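Local coordinates for protein diaminobutyrate-pyruvate transaminase and L-2,4-diaminobutyrate decarboxylase (Vibrio parahaemolyticus, PDB 2QMA) that probably acts, through this C-terminal decarboxylase-like part of a longer two-enzyme protein, as a pyridoxal-phosphate-dependent carbon-carbon lyase on L-2,4-diaminobutyrate, at residues Pro110-Ala115 / Leu326-Ile331; Lys144-Leu149 / Lys158-Phe163; Thr330-Ala335 / Arg374-Lys379. One frame throughout, in Å; residues are numbered along the deposited sequence.

Interaction 1 (Pro110-Ala115 / Leu326-Ile331); sequences PPLMPA and LFYQTI
Leu112 and Tyr328 meet obliquely: the branch point CG of Leu112 comes within 3.5 Å of Tyr328 CB, where the ring is attached. The adjoining backbones are joined by a hydrogen bond, Leu112 N to Tyr328 O, 2.8 Å. The same oxygen takes a CA-H...O contact from Pro111, whose CA is 3.4 Å from Tyr328 O. Tyr328 has its CG anti to the carbonyl carbon (chi1 -52°), and the ring runs on past Pro110 O, which lies obliquely to it. One ring face carries Leu326 O near the rim, and the hydroxyl is bound by Leu473 O. Gln329 starts away from 110-115, but a bend at chi2 (-53°) folds its amide back: OE1 reaches Ala115 CB at 3.5 Å, and NE2 lies beside Leu112 CD1. That amide is held by NE2 to Phe327 O at 2.8 Å and by Thr383 at OE1. Beyond it, the methyl CG2 of Thr330 rests on Pro111 CB at 3.6 Å, while its hydroxyl bonds Glu119. Phe23 of the second subunit meets the Tyr328 ring edge-to-face. The arrangement sets the N-cap residue of helix 113-125 against the loop just after Lys325, the predicted cofactor-bearing lysine, in the pyridoxal-dependent decarboxylase fold.

Interaction 2 (Lys144-Leu149 / Lys158-Phe163); sequences KVVNWL and KADGIF. With EDO (1,2-ethanediol), chain C.
The Phe163 ring presents an edge to helix 144-149: Val145 CG1 lies in the ring plane, 3.5 Å from Phe163 CZ, and Val146 CG2 stands near that plane at 4.0 Å from Phe163 CD1. Leu149 CD1 comes in obliquely, 4.4 Å from Phe163 CE1, and beyond the two segments the ring meets that of Phe323, the planes inclined by about 15°. The Trp148 ring has O2 of a bound ethanediol at its edge and in its plane; its NE1 bonds Asp74 of the second subunit.

Val145 and Phe163 cross at about a right angle. Val146 lays both methyls along the strand: CG1, anti to the backbone N (chi1 165°), packs closely on Gly161 N at 3.3 Å and on the Asp160 carboxylate, whereas CG2 faces Gly161 O and the ring. With no side chain at Gly161, the valine methyl reaches its backbone directly. Asp160 OD1 accepts a hydrogen bond from Gln143 NE2, one turn before Asn147, and a weak one from Gly161 N (2.8 Å). At the far side of the helix the Lys144 ammonium clasps both hydroxyls of the ethanediol, NZ to O2 being 2.7 Å. The diol probably comes from the crystallisation liquor.

Helix 144-149 and strand 160-163 run at 129° with axes 7.6 Å apart. The joint is largely apolar, though one valine methyl also packs on the Gly161 amide and the Asp160 carboxylate; no directed polar bond joins the two segments. Lys144 NZ, Trp148 NE1 and Asp160 OD1 find their partners around it. The contact thus probably rests on close fit and the burial of apolar surface rather than on directed bonds, while the Lys144 amine bonds Asn69 O of the second subunit.

Interaction 3 (Thr330-Ala335 / Arg374-Lys379); sequences TISCGA and RFDALK
A salt-bridge network of Arg374, Asp376 and Lys379, in the segment leading into helix 377-386 and its first turn, grips the loop that enters strand 334-338, passing through a cis peptide before Ser332. Lys379 is the long arm: extended beyond CG, it crosses Thr330 at about a right angle and brings NZ to Thr330 O at 2.8 Å, the donor standing above the carbonyl plane. A second bond, NZ to Ser332 O, is doubtful in detail because that oxygen is modelled too near the Asp376 carboxylate. Asp376 takes the serine farther along the loop. Ser332 OG, set between its backbone N and carbonyl carbon (chi1 43°), donates to Asp376 OD2 at 2.9 Å from above the carboxylate plane. The other oxygen, OD1, is met nearly end-on by Arg374 NH2 at 3.0 Å, in the guanidinium plane, and weakly by Lys379 NZ; these two cations would favour a charged carboxylate. One water joins Gly334 N to Asp376 OD2. Cys333 SG, anti to its backbone N (chi1 -164°), lies 3.7 Å from Asp376 O and also touches Lys379 CD. Glu119 of helix 113-125 carries salt bridges to both Arg374 and Lys379, and Arg374 NE bonds Ile331 O of the second subunit. The cluster thus sits between helix 113-125 and the sheet, with Phe163 of strand 160-164 packing on Cys333 and Ala377, and Phe375 on helix 136-152.

Interactions 1 and 3 share Thr330 and Ile331, their centres 10 Å apart, so the loop 326-333 packs on both helix 113-125 and helix 377-386; they also meet where Gln329 OE1 lies 3.1 Å from Lys379 O. Interaction 2 joins interaction 3 across neighbouring strands 160-164 and 334-338: Phe163 CD2 is 3.3 Å from Gly334 O and Phe163 CE2 3.6 Å from Ala377 CA. Its centre is 19 Å from that of interaction 1. Lys325, predicted to carry the cofactor but unmodified here, has its side chain about 6 Å from that of Phe327 in interaction 1. All three contacts reach the second subunit.

Interaction 1 (Pro110-Ala115 / Leu326-Ile331)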
# COMPACT_ATOMS: atom_id res chain seq x y z
N PRO A 110 -13.16 -7.19 10.87
CA PRO A 110 -12.41 -7.79 11.98
C PRO A 110 -11.45 -8.84 11.36
O PRO A 110 -11.87 -9.69 10.54
CB PRO A 110 -13.50 -8.40 12.87
CG PRO A 110 -14.65 -8.74 11.90
CD PRO A 110 -14.57 -7.64 10.83
N PRO A 111 -10.15 -8.74 11.68
CA PRO A 111 -9.10 -9.55 11.03
C PRO A 111 -9.11 -11.04 11.40
O PRO A 111 -9.22 -11.41 12.56
CB PRO A 111 -7.79 -8.88 11.47
CG PRO A 111 -8.14 -8.22 12.75
CD PRO A 111 -9.59 -7.80 12.67
N LEU A 112 -9.01 -11.87 10.37
CA LEU A 112 -8.91 -13.28 10.53
C LEU A 112 -7.56 -13.62 11.14
O LEU A 112 -6.53 -13.07 10.78
CB LEU A 112 -9.04 -13.98 9.17
CG LEU A 112 -10.34 -14.75 8.82
CD1 LEU A 112 -10.05 -15.69 7.65
CD2 LEU A 112 -11.02 -15.49 9.99
N MSE A 113 -7.57 -14.57 12.04
CA MSE A 113 -6.35 -14.99 12.71
C MSE A 113 -5.21 -15.35 11.76
O MSE A 113 -4.06 -14.96 12.02
CB MSE A 113 -6.64 -16.16 13.65
CG MSE A 113 -5.55 -16.36 14.70
SE MSE A 113 -5.63 -14.93 15.99
CE MSE A 113 -7.24 -15.54 16.95
N PRO A 114 -5.48 -16.13 10.70
CA PRO A 114 -4.44 -16.43 9.73
C PRO A 114 -3.81 -15.22 9.03
O PRO A 114 -2.62 -15.26 8.74
CB PRO A 114 -5.15 -17.34 8.70
CG PRO A 114 -6.58 -17.21 8.96
CD PRO A 114 -6.72 -16.89 10.40
N ALA A 115 -4.61 -14.19 8.78
CA ALA A 115 -4.05 -12.91 8.30
C ALA A 115 -3.16 -12.23 9.35
O ALA A 115 -2.09 -11.75 9.02
CB ALA A 115 -5.13 -12.00 7.83
N LEU A 326 -14.59 -8.42 2.91
CA LEU A 326 -15.35 -9.57 3.36
C LEU A 326 -14.52 -10.86 3.44
O LEU A 326 -14.97 -11.87 3.98
CB LEU A 326 -16.55 -9.75 2.42
CG LEU A 326 -17.86 -10.40 2.80
CD1 LEU A 326 -18.41 -10.03 4.18
CD2 LEU A 326 -18.88 -10.17 1.64
N PHE A 327 -13.29 -10.83 2.92
CA PHE A 327 -12.37 -11.98 3.14
C PHE A 327 -11.61 -11.92 4.48
O PHE A 327 -10.81 -12.81 4.80
CB PHE A 327 -11.33 -12.07 2.04
CG PHE A 327 -11.85 -12.51 0.67
CD1 PHE A 327 -11.67 -13.83 0.22
CD2 PHE A 327 -12.40 -11.57 -0.21
CE1 PHE A 327 -12.09 -14.22 -1.08
CE2 PHE A 327 -12.82 -11.94 -1.48
CZ PHE A 327 -12.65 -13.27 -1.92
N TYR A 328 -11.85 -10.86 5.25
CA TYR A 328 -11.29 -10.69 6.61
C TYR A 328 -9.77 -10.55 6.75
O TYR A 328 -9.23 -10.70 7.85
CB TYR A 328 -11.75 -11.86 7.48
CG TYR A 328 -13.24 -12.07 7.45
CD1 TYR A 328 -14.11 -11.12 8.02
CD2 TYR A 328 -13.78 -13.26 6.95
CE1 TYR A 328 -15.49 -11.33 8.04
CE2 TYR A 328 -15.20 -13.48 6.98
CZ TYR A 328 -16.03 -12.50 7.52
OH TYR A 328 -17.39 -12.68 7.54
N GLN A 329 -9.09 -10.27 5.64
CA GLN A 329 -7.65 -10.06 5.69
C GLN A 329 -7.34 -8.67 6.29
O GLN A 329 -8.13 -7.75 6.13
CB GLN A 329 -7.03 -10.21 4.27
CG GLN A 329 -7.41 -11.57 3.63
CD GLN A 329 -7.07 -12.77 4.53
OE1 GLN A 329 -5.90 -13.15 4.66
NE2 GLN A 329 -8.08 -13.33 5.19
N THR A 330 -6.18 -8.53 6.93
CA THR A 330 -5.74 -7.22 7.38
C THR A 330 -5.44 -6.24 6.21
O THR A 330 -4.96 -6.64 5.12
CB THR A 330 -4.48 -7.31 8.27
OG1 THR A 330 -3.51 -8.08 7.59
CG2 THR A 330 -4.77 -7.97 9.66
N ILE A 331 -5.74 -4.96 6.42
CA ILE A 331 -5.31 -3.94 5.44
C ILE A 331 -3.79 -3.91 5.30
O ILE A 331 -3.12 -4.00 6.31
CB ILE A 331 -5.84 -2.54 5.85
CG1 ILE A 331 -7.38 -2.55 5.90
CG2 ILE A 331 -5.27 -1.42 4.94
CD1 ILE A 331 -7.91 -1.60 6.97

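Interaction 2 (Lys144-Leu149 / Lys158-Phe163)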
# COMPACT_ATOMS: atom_id res chain seq x y z
N LYS A 144 0.90 -17.97 -7.23
CA LYS A 144 0.06 -19.11 -6.85
C LYS A 144 -1.36 -18.63 -6.45
O LYS A 144 -2.36 -19.18 -6.91
CB LYS A 144 0.73 -19.86 -5.68
CG LYS A 144 -0.12 -20.92 -4.95
CD LYS A 144 -0.71 -22.00 -5.86
CE LYS A 144 -1.20 -23.19 -5.00
NZ LYS A 144 -2.01 -24.21 -5.78
N VAL A 145 -1.39 -17.63 -5.55
CA VAL A 145 -2.66 -17.09 -5.04
C VAL A 145 -3.42 -16.43 -6.20
O VAL A 145 -4.66 -16.59 -6.33
CB VAL A 145 -2.43 -16.06 -3.89
CG1 VAL A 145 -3.71 -15.27 -3.57
CG2 VAL A 145 -1.86 -16.71 -2.64
N VAL A 146 -2.68 -15.69 -7.04
CA VAL A 146 -3.29 -15.04 -8.22
C VAL A 146 -3.93 -16.10 -9.15
O VAL A 146 -5.07 -15.93 -9.62
CB VAL A 146 -2.29 -14.14 -9.00
CG1 VAL A 146 -2.85 -13.82 -10.39
CG2 VAL A 146 -2.08 -12.80 -8.25
N ASN A 147 -3.16 -17.16 -9.44
CA ASN A 147 -3.64 -18.24 -10.30
C ASN A 147 -4.90 -18.88 -9.72
O ASN A 147 -5.86 -19.16 -10.45
CB ASN A 147 -2.56 -19.32 -10.48
CG ASN A 147 -1.38 -18.85 -11.33
OD1 ASN A 147 -0.35 -19.51 -11.34
ND2 ASN A 147 -1.53 -17.73 -12.04
N TRP A 148 -4.88 -19.10 -8.41
CA TRP A 148 -6.02 -19.68 -7.69
C TRP A 148 -7.25 -18.75 -7.86
O TRP A 148 -8.35 -19.21 -8.15
CB TRP A 148 -5.64 -19.85 -6.20
CG TRP A 148 -6.69 -20.45 -5.31
CD1 TRP A 148 -7.02 -21.76 -5.21
CD2 TRP A 148 -7.56 -19.73 -4.41
NE1 TRP A 148 -8.05 -21.92 -4.32
CE2 TRP A 148 -8.42 -20.69 -3.81
CE3 TRP A 148 -7.73 -18.36 -4.09
CZ2 TRP A 148 -9.39 -20.35 -2.86
CZ3 TRP A 148 -8.72 -18.00 -3.17
CH2 TRP A 148 -9.53 -19.00 -2.55
N LEU A 149 -7.03 -17.46 -7.68
CA LEU A 149 -8.13 -16.49 -7.76
C LEU A 149 -8.75 -16.53 -9.16
O LEU A 149 -9.96 -16.52 -9.32
CB LEU A 149 -7.58 -15.07 -7.51
CG LEU A 149 -7.27 -14.75 -6.05
CD1 LEU A 149 -6.54 -13.39 -5.96
CD2 LEU A 149 -8.60 -14.79 -5.25
N LYS A 158 -6.06 -17.14 -20.57
CA LYS A 158 -5.12 -16.02 -20.63
C LYS A 158 -5.09 -15.10 -19.40
O LYS A 158 -4.36 -14.09 -19.40
CB LYS A 158 -5.39 -15.21 -21.90
CG LYS A 158 -5.42 -16.09 -23.12
CD LYS A 158 -4.99 -15.31 -24.33
CE LYS A 158 -6.12 -15.20 -25.35
NZ LYS A 158 -5.56 -14.75 -26.65
N ALA A 159 -5.84 -15.45 -18.36
CA ALA A 159 -6.05 -14.52 -17.26
C ALA A 159 -4.79 -14.40 -16.39
O ALA A 159 -3.92 -15.30 -16.40
CB ALA A 159 -7.23 -14.92 -16.47
N ASP A 160 -4.69 -13.29 -15.67
CA ASP A 160 -3.60 -13.08 -14.69
C ASP A 160 -4.05 -11.98 -13.74
O ASP A 160 -5.17 -11.48 -13.87
CB ASP A 160 -2.27 -12.75 -15.41
CG ASP A 160 -1.03 -12.97 -14.54
OD1 ASP A 160 -1.15 -13.46 -13.37
OD2 ASP A 160 0.07 -12.67 -15.08
N GLY A 161 -3.21 -11.61 -12.78
CA GLY A 161 -3.57 -10.61 -11.82
C GLY A 161 -2.33 -10.14 -11.10
O GLY A 161 -1.23 -10.67 -11.33
N ILE A 162 -2.49 -9.14 -10.24
CA ILE A 162 -1.44 -8.74 -9.32
C ILE A 162 -2.07 -8.16 -8.10
O ILE A 162 -3.13 -7.51 -8.16
CB ILE A 162 -0.58 -7.55 -9.79
CG1 ILE A 162 -1.08 -6.94 -11.07
CG2 ILE A 162 0.98 -7.75 -9.44
CD1 ILE A 162 -2.21 -6.04 -10.69
N PHE A 163 -1.36 -8.26 -6.99
CA PHE A 163 -1.87 -7.72 -5.75
C PHE A 163 -1.63 -6.23 -5.72
O PHE A 163 -0.62 -5.76 -6.22
CB PHE A 163 -1.21 -8.41 -4.55
CG PHE A 163 -1.96 -9.60 -4.06
CD1 PHE A 163 -2.03 -10.77 -4.84
CD2 PHE A 163 -2.63 -9.56 -2.82
CE1 PHE A 163 -2.73 -11.90 -4.36
CE2 PHE A 163 -3.32 -10.69 -2.31
CZ PHE A 163 -3.38 -11.85 -3.09
C1 EDO C . -2.89 -23.39 -9.27
O1 EDO C . -1.62 -23.59 -8.61
C2 EDO C . -3.89 -22.58 -8.46
O2 EDO C . -4.11 -23.15 -7.17

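Interaction 3 (Thr330-Ala335 / Arg374-Lys379)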
# COMPACT_ATOMS: atom_id res chain seq x y z
N THR A 330 -6.18 -8.53 6.93
CA THR A 330 -5.74 -7.22 7.38
C THR A 330 -5.44 -6.24 6.21
O THR A 330 -4.96 -6.64 5.12
CB THR A 330 -4.48 -7.31 8.27
OG1 THR A 330 -3.51 -8.08 7.59
CG2 THR A 330 -4.77 -7.97 9.66
N ILE A 331 -5.74 -4.96 6.42
CA ILE A 331 -5.31 -3.94 5.44
C ILE A 331 -3.79 -3.91 5.30
O ILE A 331 -3.12 -4.00 6.31
CB ILE A 331 -5.84 -2.54 5.85
CG1 ILE A 331 -7.38 -2.55 5.90
CG2 ILE A 331 -5.27 -1.42 4.94
CD1 ILE A 331 -7.91 -1.60 6.97
N SER A 332 -3.19 -3.84 4.09
CA SER A 332 -3.81 -3.92 2.76
C SER A 332 -3.82 -5.33 2.23
O SER A 332 -2.92 -6.15 2.54
CB SER A 332 -2.98 -3.08 1.77
OG SER A 332 -1.58 -3.33 2.00
N CYS A 333 -4.81 -5.65 1.41
CA CYS A 333 -4.83 -6.95 0.76
C CYS A 333 -5.90 -6.82 -0.31
O CYS A 333 -7.08 -6.94 -0.01
CB CYS A 333 -5.16 -8.05 1.77
SG CYS A 333 -4.76 -9.74 1.21
N GLY A 334 -5.49 -6.51 -1.53
CA GLY A 334 -6.44 -6.48 -2.66
C GLY A 334 -5.75 -6.98 -3.92
O GLY A 334 -4.54 -7.16 -3.92
N ALA A 335 -6.49 -7.23 -4.99
CA ALA A 335 -5.82 -7.61 -6.27
C ALA A 335 -6.67 -7.09 -7.40
O ALA A 335 -7.85 -6.81 -7.23
CB ALA A 335 -5.71 -9.09 -6.40
N ARG A 374 4.62 -4.78 -0.54
CA ARG A 374 4.70 -5.73 0.55
C ARG A 374 4.02 -7.06 0.20
O ARG A 374 3.22 -7.17 -0.73
CB ARG A 374 4.27 -5.14 1.92
CG ARG A 374 2.86 -5.24 2.27
CD ARG A 374 2.39 -4.29 3.37
NE ARG A 374 2.98 -4.53 4.70
CZ ARG A 374 2.54 -5.43 5.59
NH1 ARG A 374 3.16 -5.55 6.78
NH2 ARG A 374 1.49 -6.19 5.32
N PHE A 375 4.43 -8.07 0.96
CA PHE A 375 4.04 -9.46 0.72
C PHE A 375 2.62 -9.74 1.28
O PHE A 375 2.41 -10.68 2.06
CB PHE A 375 5.16 -10.35 1.34
CG PHE A 375 5.01 -11.86 1.08
CD1 PHE A 375 4.13 -12.37 0.13
CD2 PHE A 375 5.81 -12.75 1.80
CE1 PHE A 375 4.02 -13.76 -0.09
CE2 PHE A 375 5.71 -14.15 1.58
CZ PHE A 375 4.81 -14.64 0.63
N ASP A 376 1.64 -8.94 0.89
CA ASP A 376 0.28 -9.16 1.37
C ASP A 376 -0.37 -10.53 0.96
O ASP A 376 -1.31 -11.03 1.61
CB ASP A 376 -0.64 -8.00 0.92
CG ASP A 376 -0.29 -6.70 1.60
OD1 ASP A 376 -0.06 -6.75 2.82
OD2 ASP A 376 -0.23 -5.63 0.91
N ALA A 377 0.11 -11.10 -0.13
CA ALA A 377 -0.50 -12.31 -0.69
C ALA A 377 -0.33 -13.46 0.30
O ALA A 377 -1.05 -14.47 0.23
CB ALA A 377 0.12 -12.65 -2.03
N LEU A 378 0.61 -13.30 1.25
CA LEU A 378 0.88 -14.38 2.24
C LEU A 378 -0.37 -14.59 3.09
O LEU A 378 -0.73 -15.72 3.39
CB LEU A 378 2.13 -14.13 3.11
CG LEU A 378 2.46 -15.24 4.16
CD1 LEU A 378 2.89 -16.55 3.50
CD2 LEU A 378 3.55 -14.81 5.21
N LYS A 379 -1.07 -13.49 3.39
CA LYS A 379 -2.30 -13.53 4.16
C LYS A 379 -3.31 -14.50 3.50
O LYS A 379 -3.81 -15.39 4.19
CB LYS A 379 -2.93 -12.15 4.26
CG LYS A 379 -2.04 -11.09 4.91
CD LYS A 379 -2.61 -9.69 4.58
CE LYS A 379 -1.62 -8.65 4.88
NZ LYS A 379 -2.26 -7.30 4.88
O HOH W 1 -2.38 -6.34 -1.15